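Local structure of ofchtiv-allosamidin (Ostrinia furnacalis, 6JMB) at residues A90-M95 with V123-P128; E100-F105 with I140-T145; T145-L150 with P179-Y184. The protein is a group IV insect chitinase of glycoside hydrolase family 18 that probably hydrolyses chitin, and is captured here with the inhibitor allosamidin in its active site. All coordinates share one frame; numbering follows the deposited sequence.

Contact 1. Residues A90-M95 with V123-P128. With AMI (allosamizoline), chain C.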
loop_
_atom_site.group_PDB
_atom_site.type_symbol
_atom_site.label_atom_id
_atom_site.label_comp_id
_atom_site.label_asym_id
_atom_site.label_seq_id
_atom_site.Cartn_x
_atom_site.Cartn_y
_atom_site.Cartn_z
ATOM N N ALA A 90 14.313 7.667 10.921
ATOM C CA ALA A 90 15.627 8.156 11.341
ATOM C C ALA A 90 16.770 7.570 10.515
ATOM O O ALA A 90 17.662 8.298 10.060
ATOM C CB ALA A 90 15.841 7.840 12.819
ATOM N N GLN A 91 16.783 6.251 10.331
ATOM C CA GLN A 91 17.930 5.647 9.657
ATOM C C GLN A 91 17.999 6.070 8.196
ATOM O O GLN A 91 19.095 6.255 7.653
ATOM C CB GLN A 91 17.891 4.127 9.775
ATOM C CG GLN A 91 18.058 3.610 11.193
ATOM C CD GLN A 91 17.740 2.135 11.310
ATOM O OE1 GLN A 91 18.630 1.320 11.558
ATOM N NE2 GLN A 91 16.473 1.784 11.133
ATOM N N TYR A 92 16.833 6.243 7.554
ATOM C CA TYR A 92 16.780 6.696 6.166
ATOM C C TYR A 92 17.220 8.147 6.053
ATOM O O TYR A 92 17.921 8.520 5.104
ATOM C CB TYR A 92 15.360 6.487 5.603
ATOM C CG TYR A 92 15.026 5.019 5.568
ATOM C CD1 TYR A 92 14.513 4.380 6.688
ATOM C CD2 TYR A 92 15.305 4.252 4.448
ATOM C CE1 TYR A 92 14.272 3.023 6.686
ATOM C CE2 TYR A 92 15.063 2.893 4.435
ATOM C CZ TYR A 92 14.543 2.288 5.555
ATOM O OH TYR A 92 14.313 0.931 5.556
ATOM N N SER A 93 16.826 8.970 7.026
ATOM C CA SER A 93 17.260 10.362 7.067
ATOM C C SER A 93 18.777 10.457 7.190
ATOM O O SER A 93 19.424 11.233 6.475
ATOM C CB SER A 93 16.571 11.050 8.243
ATOM O OG SER A 93 16.954 12.407 8.351
ATOM N N ILE A 94 19.364 9.663 8.088
ATOM C CA ILE A 94 20.818 9.664 8.253
ATOM C C ILE A 94 21.504 9.160 6.990
ATOM O O ILE A 94 22.456 9.774 6.493
ATOM C CB ILE A 94 21.210 8.829 9.482
ATOM C CG1 ILE A 94 20.701 9.491 10.759
ATOM C CG2 ILE A 94 22.723 8.642 9.537
ATOM C CD1 ILE A 94 20.716 8.559 11.954
ATOM N N MET A 95 21.023 8.044 6.441
ATOM C CA MET A 95 21.657 7.461 5.261
ATOM C C MET A 95 21.621 8.427 4.085
ATOM O O MET A 95 22.625 8.623 3.389
ATOM C CB MET A 95 20.958 6.149 4.889
ATOM C CG MET A 95 21.431 5.530 3.568
ATOM S SD MET A 95 20.565 6.108 2.088
ATOM C CE MET A 95 18.961 5.336 2.305
ATOM N N VAL A 123 11.253 1.862 -3.003
ATOM C CA VAL A 123 11.652 2.607 -1.812
ATOM C C VAL A 123 10.399 3.101 -1.102
ATOM O O VAL A 123 9.607 3.863 -1.677
ATOM C CB VAL A 123 12.596 3.768 -2.155
ATOM C CG1 VAL A 123 13.058 4.455 -0.878
ATOM C CG2 VAL A 123 13.796 3.257 -2.945
ATOM N N ASP A 124 10.215 2.652 0.142
ATOM C CA ASP A 124 9.072 3.005 0.978
ATOM C C ASP A 124 9.562 3.614 2.291
ATOM O O ASP A 124 9.323 3.072 3.374
ATOM C CB ASP A 124 8.220 1.750 1.222
ATOM C CG ASP A 124 7.002 2.010 2.086
ATOM O OD1 ASP A 124 6.511 3.154 2.126
ATOM O OD2 ASP A 124 6.528 1.052 2.726
ATOM N N TRP A 125 10.273 4.735 2.203
ATOM C CA TRP A 125 10.717 5.461 3.386
ATOM C C TRP A 125 9.524 6.220 3.954
ATOM O O TRP A 125 8.954 7.081 3.275
ATOM C CB TRP A 125 11.832 6.415 2.955
ATOM C CG TRP A 125 12.314 7.453 3.946
ATOM C CD1 TRP A 125 11.914 7.648 5.246
ATOM C CD2 TRP A 125 13.312 8.440 3.682
ATOM N NE1 TRP A 125 12.611 8.705 5.799
ATOM C CE2 TRP A 125 13.467 9.210 4.856
ATOM C CE3 TRP A 125 14.089 8.750 2.561
ATOM C CZ2 TRP A 125 14.376 10.271 4.938
ATOM C CZ3 TRP A 125 14.993 9.800 2.642
ATOM C CH2 TRP A 125 15.120 10.555 3.823
ATOM N N GLU A 126 9.143 5.910 5.192
ATOM C CA GLU A 126 7.967 6.517 5.820
ATOM C C GLU A 126 8.401 7.338 7.037
ATOM O O GLU A 126 8.455 6.816 8.154
ATOM C CB GLU A 126 6.928 5.431 6.168
ATOM C CG GLU A 126 6.537 4.612 4.932
ATOM C CD GLU A 126 5.232 3.852 5.056
ATOM O OE1 GLU A 126 4.620 3.827 6.142
ATOM O OE2 GLU A 126 4.802 3.279 4.031
ATOM N N TYR A 127 8.713 8.627 6.845
ATOM C CA TYR A 127 8.689 9.357 5.579
ATOM C C TYR A 127 9.765 10.424 5.693
ATOM O O TYR A 127 10.123 10.826 6.804
ATOM C CB TYR A 127 7.375 10.121 5.412
ATOM C CG TYR A 127 6.141 9.274 5.412
ATOM C CD1 TYR A 127 5.669 8.717 4.230
ATOM C CD2 TYR A 127 5.438 9.032 6.586
ATOM C CE1 TYR A 127 4.540 7.934 4.213
ATOM C CE2 TYR A 127 4.301 8.241 6.573
ATOM C CZ TYR A 127 3.866 7.706 5.381
ATOM O OH TYR A 127 2.736 6.931 5.344
ATOM N N PRO A 128 10.250 10.931 4.565
ATOM C CA PRO A 128 11.153 12.086 4.621
ATOM C C PRO A 128 10.526 13.220 5.418
ATOM O O PRO A 128 9.343 13.543 5.251
ATOM C CB PRO A 128 11.333 12.463 3.148
ATOM C CG PRO A 128 11.100 11.172 2.408
ATOM C CD PRO A 128 10.023 10.466 3.186
HETATM C C1 AMI C . 1.610 0.706 3.796
HETATM C C2 AMI C . 3.124 0.642 4.249
HETATM C C3 AMI C . 3.195 -0.544 5.074
HETATM C C4 AMI C . 1.766 -0.650 5.748
HETATM C C5 AMI C . 0.907 -0.424 4.596
HETATM C C6 AMI C . -0.569 -0.044 4.985
HETATM C C7 AMI C . 2.951 0.362 2.062
HETATM C C8 AMI C . 4.795 0.215 0.313
HETATM C C9 AMI C . 2.340 0.026 -0.397
HETATM N N2 AMI C . 3.820 0.554 3.146
HETATM N N7 AMI C . 3.369 0.203 0.663
HETATM O O3 AMI C . 4.267 -0.445 6.011
HETATM O O4 AMI C . 1.444 -1.929 6.279
HETATM O O6 AMI C . -0.530 1.063 5.862
HETATM O O7 AMI C . 1.630 0.351 2.395
#
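Y92 and W125 bring their CA atoms to within 6.8 Å of each other where helix segment 90-95 packs against the chain leaving strand 120-124. After D124 that chain is irregular, and the peptide bond between E126 and Y127 is cis. No hydrogen bond joins the segments; the indole of W125 carries the contact. Y92 CB stands almost squarely over the five-membered ring, 3.3 Å from its centroid and only 7° off the normal, a close CH-pi contact. P128 CG lies over the opposite indole face, 3.7 Å above the ring plane, so the ring is clamped flat between methylene groups. The phenol of Y92 turns past the indole rather than stacking on it: the planes are 30° apart and barely overlap. Having CG anti to the carbonyl carbon (chi1 -64°) swings this ring outward and back towards the helix's N-terminal side, where its OH hydrogen-bonds E87. At the far end of the indole, W125 CZ2 lies 3.5 Å from S93 N. W125 NE1 donates to S89 OG, which also bonds Y127 O. D124 and E126 flanking W125 point into the pocket, where D124 OD2 is 2.8 Å and E126 OE2 3.0 Å from N2 of allosamizoline. They are the last two acids of the family 18 DxxDxDxE motif, whose glutamate serves as the proton donor in relatives. Backbone bonds tie V123 to strand 160-165 and D124 to V82 and G84, while W125 and P128 touch D139 of helix 138-154, and Y92 touches I43 of strand 35-43.

Contact 2. Residues E100-F105 with I140-T145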
loop_
_atom_site.group_PDB
_atom_site.type_symbol
_atom_site.label_atom_id
_atom_site.label_comp_id
_atom_site.label_asym_id
_atom_site.label_seq_id
_atom_site.Cartn_x
_atom_site.Cartn_y
_atom_site.Cartn_z
ATOM N N GLU A 100 28.560 8.879 1.329
ATOM C CA GLU A 100 29.149 7.567 1.576
ATOM C C GLU A 100 28.084 6.547 1.951
ATOM O O GLU A 100 28.158 5.380 1.544
ATOM C CB GLU A 100 30.181 7.674 2.700
ATOM C CG GLU A 100 31.342 8.617 2.399
ATOM C CD GLU A 100 31.050 10.077 2.746
ATOM O OE1 GLU A 100 29.899 10.410 3.120
ATOM O OE2 GLU A 100 31.987 10.898 2.641
ATOM N N TYR A 101 27.090 6.968 2.733
ATOM C CA TYR A 101 26.028 6.053 3.130
ATOM C C TYR A 101 25.084 5.775 1.966
ATOM O O TYR A 101 24.614 4.645 1.799
ATOM C CB TYR A 101 25.262 6.615 4.325
ATOM C CG TYR A 101 26.059 6.745 5.608
ATOM C CD1 TYR A 101 27.287 6.110 5.765
ATOM C CD2 TYR A 101 25.570 7.503 6.663
ATOM C CE1 TYR A 101 28.010 6.231 6.947
ATOM C CE2 TYR A 101 26.283 7.628 7.848
ATOM C CZ TYR A 101 27.498 6.988 7.981
ATOM O OH TYR A 101 28.199 7.119 9.162
ATOM N N ARG A 102 24.792 6.790 1.149
ATOM C CA ARG A 102 24.006 6.547 -0.058
ATOM C C ARG A 102 24.691 5.533 -0.961
ATOM O O ARG A 102 24.050 4.617 -1.487
ATOM C CB ARG A 102 23.785 7.855 -0.817
ATOM C CG ARG A 102 22.874 8.838 -0.112
ATOM C CD ARG A 102 22.349 9.895 -1.074
ATOM N NE ARG A 102 23.411 10.611 -1.782
ATOM C CZ ARG A 102 23.910 11.785 -1.407
ATOM N NH1 ARG A 102 23.467 12.385 -0.311
ATOM N NH2 ARG A 102 24.861 12.362 -2.129
ATOM N N GLN A 103 26.000 5.692 -1.166
ATOM C CA GLN A 103 26.727 4.754 -2.013
ATOM C C GLN A 103 26.685 3.351 -1.427
ATOM O O GLN A 103 26.499 2.368 -2.157
ATOM C CB GLN A 103 28.169 5.229 -2.184
ATOM C CG GLN A 103 29.021 4.309 -3.036
ATOM C CD GLN A 103 30.454 4.796 -3.152
ATOM O OE1 GLN A 103 31.254 4.631 -2.231
ATOM N NE2 GLN A 103 30.783 5.401 -4.286
ATOM N N ASN A 104 26.843 3.240 -0.107
ATOM C CA ASN A 104 26.740 1.938 0.547
ATOM C C ASN A 104 25.355 1.334 0.353
ATOM O O ASN A 104 25.227 0.124 0.116
ATOM C CB ASN A 104 27.076 2.066 2.034
ATOM C CG ASN A 104 27.155 0.721 2.736
ATOM O OD1 ASN A 104 27.812 -0.208 2.254
ATOM N ND2 ASN A 104 26.490 0.612 3.879
ATOM N N PHE A 105 24.306 2.158 0.427
ATOM C CA PHE A 105 22.968 1.621 0.205
ATOM C C PHE A 105 22.790 1.149 -1.228
ATOM O O PHE A 105 22.215 0.082 -1.475
ATOM C CB PHE A 105 21.876 2.631 0.551
ATOM C CG PHE A 105 20.514 2.101 0.246
ATOM C CD1 PHE A 105 19.995 1.057 0.998
ATOM C CD2 PHE A 105 19.798 2.556 -0.849
ATOM C CE1 PHE A 105 18.760 0.513 0.699
ATOM C CE2 PHE A 105 18.559 2.015 -1.154
ATOM C CZ PHE A 105 18.044 0.991 -0.380
ATOM N N ILE A 140 13.866 16.149 2.183
ATOM C CA ILE A 140 13.166 16.309 0.909
ATOM C C ILE A 140 14.165 16.321 -0.240
ATOM O O ILE A 140 13.980 15.642 -1.261
ATOM C CB ILE A 140 12.295 17.581 0.921
ATOM C CG1 ILE A 140 11.291 17.551 2.074
ATOM C CG2 ILE A 140 11.574 17.737 -0.418
ATOM C CD1 ILE A 140 10.562 18.873 2.286
ATOM N N GLU A 141 15.250 17.089 -0.083
ATOM C CA GLU A 141 16.297 17.104 -1.098
ATOM C C GLU A 141 17.012 15.763 -1.165
ATOM O O GLU A 141 17.223 15.216 -2.256
ATOM C CB GLU A 141 17.303 18.224 -0.823
ATOM C CG GLU A 141 18.528 18.126 -1.721
ATOM C CD GLU A 141 19.655 19.059 -1.323
ATOM O OE1 GLU A 141 19.439 19.946 -0.472
ATOM O OE2 GLU A 141 20.764 18.899 -1.876
ATOM N N GLN A 142 17.387 15.218 -0.004
ATOM C CA GLN A 142 18.226 14.025 -0.004
ATOM C C GLN A 142 17.489 12.820 -0.569
ATOM O O GLN A 142 18.116 11.948 -1.178
ATOM C CB GLN A 142 18.763 13.738 1.400
ATOM C CG GLN A 142 19.533 14.893 2.039
ATOM C CD GLN A 142 20.617 15.463 1.143
ATOM O OE1 GLN A 142 21.274 14.738 0.403
ATOM N NE2 GLN A 142 20.813 16.776 1.218
ATOM N N PHE A 143 16.169 12.754 -0.374
ATOM C CA PHE A 143 15.375 11.697 -0.993
ATOM C C PHE A 143 15.513 11.736 -2.510
ATOM O O PHE A 143 15.754 10.707 -3.152
ATOM C CB PHE A 143 13.914 11.862 -0.572
ATOM C CG PHE A 143 12.989 10.791 -1.092
ATOM C CD1 PHE A 143 13.206 9.447 -0.813
ATOM C CD2 PHE A 143 11.872 11.141 -1.827
ATOM C CE1 PHE A 143 12.321 8.471 -1.278
ATOM C CE2 PHE A 143 10.993 10.173 -2.301
ATOM C CZ PHE A 143 11.216 8.842 -2.020
ATOM N N SER A 144 15.393 12.925 -3.103
ATOM C CA SER A 144 15.530 13.033 -4.551
ATOM C C SER A 144 16.951 12.731 -5.012
ATOM O O SER A 144 17.143 12.102 -6.058
ATOM C CB SER A 144 15.063 14.408 -5.022
ATOM O OG SER A 144 13.646 14.482 -4.953
ATOM N N THR A 145 17.961 13.157 -4.245
ATOM C CA THR A 145 19.335 12.811 -4.596
ATOM C C THR A 145 19.541 11.304 -4.561
ATOM O O THR A 145 20.170 10.734 -5.460
ATOM C CB THR A 145 20.308 13.518 -3.653
ATOM O OG1 THR A 145 20.127 14.931 -3.779
ATOM C CG2 THR A 145 21.755 13.166 -3.996
#
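The contact of R102 with T145 and Q142 is a sparse, partly buried side-chain bridge between two outer helices, 99-116 and 138-154, of the TIM barrel expected for family 18. The backbones stay well separated, the nearest CA atoms, those of R102 and T145, being 9.0 Å apart, and the arginine spans the interval. Its chain bends at chi3 (-55°), which presents one face of the guanidinium to T145. The methyl CG2 sits over the centre of that face, 3.6 Å from R102 CZ; it is anti to the backbone N of T145 and thus directed across the gap. Q142, folded at chi2, brings OE1 to 3.3 Å from R102 NH1 with its amide plane 22° from the guanidinium. The angle there is too poor for a hydrogen bond, so this is polar proximity only. The arginine's firm partners come from outside the two segments: E149, one turn further along helix 138-154, forms a salt bridge with NE, and A96 O accepts from NH1. These two bonds thus hold the guanidinium's rotation, with the T145 methyl resting over one face. Around the bridge, helix 90-97 meets Y101, F105 and Q142, while F105 and F143 reach strand 120-124 and F143 and S144 touch helix 178-184.

Contact 3. Residues T145-L150 with P179-Y184; sequences TLLKEL and PSVAKY
Y184 lays its ring against K148, and the lysine's CB meets the face of it: CB is 3.6 Å from the ring centroid and 19° off the normal, in a CH-pi contact. The lysine then runs on across the phenol, its CD 3.4 Å from Y184 OH. Because CG is anti to the backbone N (chi1 176°) and the rest of the chain is extended, the methylenes pass over the ring's outer end while the ammonium group leads away from the other helix. K183 CG lies 4.0 Å above the ring plane on the opposite face, sandwiching the ring between the aliphatic parts of two lysines. Replacing Y184 with an alanine would probably leave the K148 methylenes without this flat cover and free to swing. Deeper in, L147 CB lies 4.1 Å from Y184 CB, and L147 CD1 reaches V181 CG1 at 4.0 Å, so the contact passes from an exposed lysine to a buried aliphatic patch. The two helices run nearly parallel, their segment axes 15° apart and 9.0 Å at closest approach, as expected of neighbouring outer helices of a TIM barrel: helix 138-154 follows strand 120-124 and helix 178-184 comes after strand 160-165. That barrel strand supports the patch from within, L147 touching L161 and V163 while V181 also reaches V163. V181 further meets F143 and S144, a turn earlier on helix 138-154, and I188 on strand 187-190. R151 NE donates to Y184 O at the end of 179-184, while near its start S180 OG bonds D177 and probably S144.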
loop_
_atom_site.group_PDB
_atom_site.type_symbol
_atom_site.label_atom_id
_atom_site.label_comp_id
_atom_site.label_asym_id
_atom_site.label_seq_id
_atom_site.Cartn_x
_atom_site.Cartn_y
_atom_site.Cartn_z
ATOM N N THR A 145 17.961 13.157 -4.245
ATOM C CA THR A 145 19.335 12.811 -4.596
ATOM C C THR A 145 19.541 11.304 -4.561
ATOM O O THR A 145 20.170 10.734 -5.460
ATOM C CB THR A 145 20.308 13.518 -3.653
ATOM O OG1 THR A 145 20.127 14.931 -3.779
ATOM C CG2 THR A 145 21.755 13.166 -3.996
ATOM N N LEU A 146 18.998 10.644 -3.538
ATOM C CA LEU A 146 19.111 9.193 -3.435
ATOM C C LEU A 146 18.504 8.508 -4.654
ATOM O O LEU A 146 19.102 7.590 -5.228
ATOM C CB LEU A 146 18.420 8.724 -2.158
ATOM C CG LEU A 146 18.322 7.209 -1.965
ATOM C CD1 LEU A 146 19.707 6.602 -1.770
ATOM C CD2 LEU A 146 17.421 6.888 -0.779
ATOM N N LEU A 147 17.312 8.949 -5.071
ATOM C CA LEU A 147 16.675 8.343 -6.238
ATOM C C LEU A 147 17.495 8.568 -7.503
ATOM O O LEU A 147 17.633 7.660 -8.333
ATOM C CB LEU A 147 15.259 8.895 -6.410
ATOM C CG LEU A 147 14.271 8.566 -5.286
ATOM C CD1 LEU A 147 12.958 9.310 -5.516
ATOM C CD2 LEU A 147 14.042 7.064 -5.173
ATOM N N LYS A 148 18.036 9.778 -7.676
ATOM C CA LYS A 148 18.887 10.058 -8.832
ATOM C C LYS A 148 20.074 9.102 -8.883
ATOM O O LYS A 148 20.398 8.545 -9.941
ATOM C CB LYS A 148 19.372 11.505 -8.761
ATOM C CG LYS A 148 20.344 11.890 -9.861
ATOM C CD LYS A 148 20.858 13.306 -9.646
ATOM C CE LYS A 148 21.794 13.735 -10.762
ATOM N NZ LYS A 148 22.500 15.004 -10.430
ATOM N N GLU A 149 20.731 8.896 -7.741
ATOM C CA GLU A 149 21.928 8.063 -7.706
ATOM C C GLU A 149 21.590 6.585 -7.873
ATOM O O GLU A 149 22.341 5.840 -8.518
ATOM C CB GLU A 149 22.714 8.345 -6.424
ATOM C CG GLU A 149 23.249 9.783 -6.385
ATOM C CD GLU A 149 23.986 10.129 -5.109
ATOM O OE1 GLU A 149 24.032 9.283 -4.198
ATOM O OE2 GLU A 149 24.520 11.260 -5.013
ATOM N N LEU A 150 20.461 6.142 -7.315
ATOM C CA LEU A 150 20.003 4.778 -7.566
ATOM C C LEU A 150 19.740 4.558 -9.049
ATOM O O LEU A 150 20.164 3.550 -9.625
ATOM C CB LEU A 150 18.736 4.488 -6.758
ATOM C CG LEU A 150 18.933 4.151 -5.279
ATOM C CD1 LEU A 150 17.659 4.427 -4.490
ATOM C CD2 LEU A 150 19.372 2.695 -5.085
ATOM N N PRO A 179 8.218 16.649 -8.972
ATOM C CA PRO A 179 8.881 16.454 -10.272
ATOM C C PRO A 179 10.198 15.704 -10.179
ATOM O O PRO A 179 10.489 14.876 -11.053
ATOM C CB PRO A 179 9.054 17.885 -10.804
ATOM C CG PRO A 179 7.996 18.681 -10.088
ATOM C CD PRO A 179 7.910 18.070 -8.722
ATOM N N SER A 180 11.002 15.949 -9.140
ATOM C CA SER A 180 12.285 15.258 -9.061
ATOM C C SER A 180 12.129 13.814 -8.600
ATOM O O SER A 180 12.959 12.970 -8.949
ATOM C CB SER A 180 13.294 16.030 -8.204
ATOM O OG SER A 180 12.841 16.203 -6.876
ATOM N N VAL A 181 11.072 13.504 -7.848
ATOM C CA VAL A 181 10.787 12.110 -7.518
ATOM C C VAL A 181 10.331 11.357 -8.763
ATOM O O VAL A 181 10.846 10.277 -9.080
ATOM C CB VAL A 181 9.755 12.025 -6.380
ATOM C CG1 VAL A 181 9.267 10.579 -6.198
ATOM C CG2 VAL A 181 10.341 12.567 -5.089
ATOM N N ALA A 182 9.389 11.938 -9.513
ATOM C CA ALA A 182 8.871 11.270 -10.703
ATOM C C ALA A 182 9.955 11.045 -11.751
ATOM O O ALA A 182 9.947 10.016 -12.440
ATOM C CB ALA A 182 7.716 12.073 -11.304
ATOM N N LYS A 183 10.911 11.977 -11.855
ATOM C CA LYS A 183 11.890 11.958 -12.939
ATOM C C LYS A 183 12.689 10.662 -12.966
ATOM O O LYS A 183 12.987 10.132 -14.044
ATOM C CB LYS A 183 12.831 13.153 -12.777
ATOM C CG LYS A 183 14.005 13.193 -13.735
ATOM C CD LYS A 183 14.694 14.545 -13.626
ATOM C CE LYS A 183 15.803 14.701 -14.648
ATOM N NZ LYS A 183 16.514 16.001 -14.471
ATOM N N TYR A 184 13.038 10.131 -11.794
ATOM C CA TYR A 184 14.000 9.044 -11.672
ATOM C C TYR A 184 13.365 7.673 -11.534
ATOM O O TYR A 184 14.082 6.668 -11.601
ATOM C CB TYR A 184 14.887 9.284 -10.450
ATOM C CG TYR A 184 15.670 10.548 -10.584
ATOM C CD1 TYR A 184 16.554 10.707 -11.631
ATOM C CD2 TYR A 184 15.500 11.594 -9.696
ATOM C CE1 TYR A 184 17.271 11.854 -11.776
ATOM C CE2 TYR A 184 16.210 12.761 -9.836
ATOM C CZ TYR A 184 17.097 12.883 -10.884
ATOM O OH TYR A 184 17.825 14.040 -11.050
#

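Overall arrangement
The touching residues of contact 1 are all buried, and it lies beside the inhibitor pocket; contacts 2 and 3 are only partly buried and join outer helices. Their chemistry shifts accordingly: an indole clamped by methylenes in contact 1, a guanidinium spanning two helices in contact 2, and in contact 3 aliphatic packing that ends in an exposed lysine-tyrosine pair. Contacts 2 and 3 both use helix 138-154 and share T145. The polar bonds coupling them both start from that helix, one reaching helix 99-116 and the other helix 178-184. Contact 1 joins contact 2 through F143 against W125 and M95 beside Y101, and meets contact 3 where M95 packs on L146.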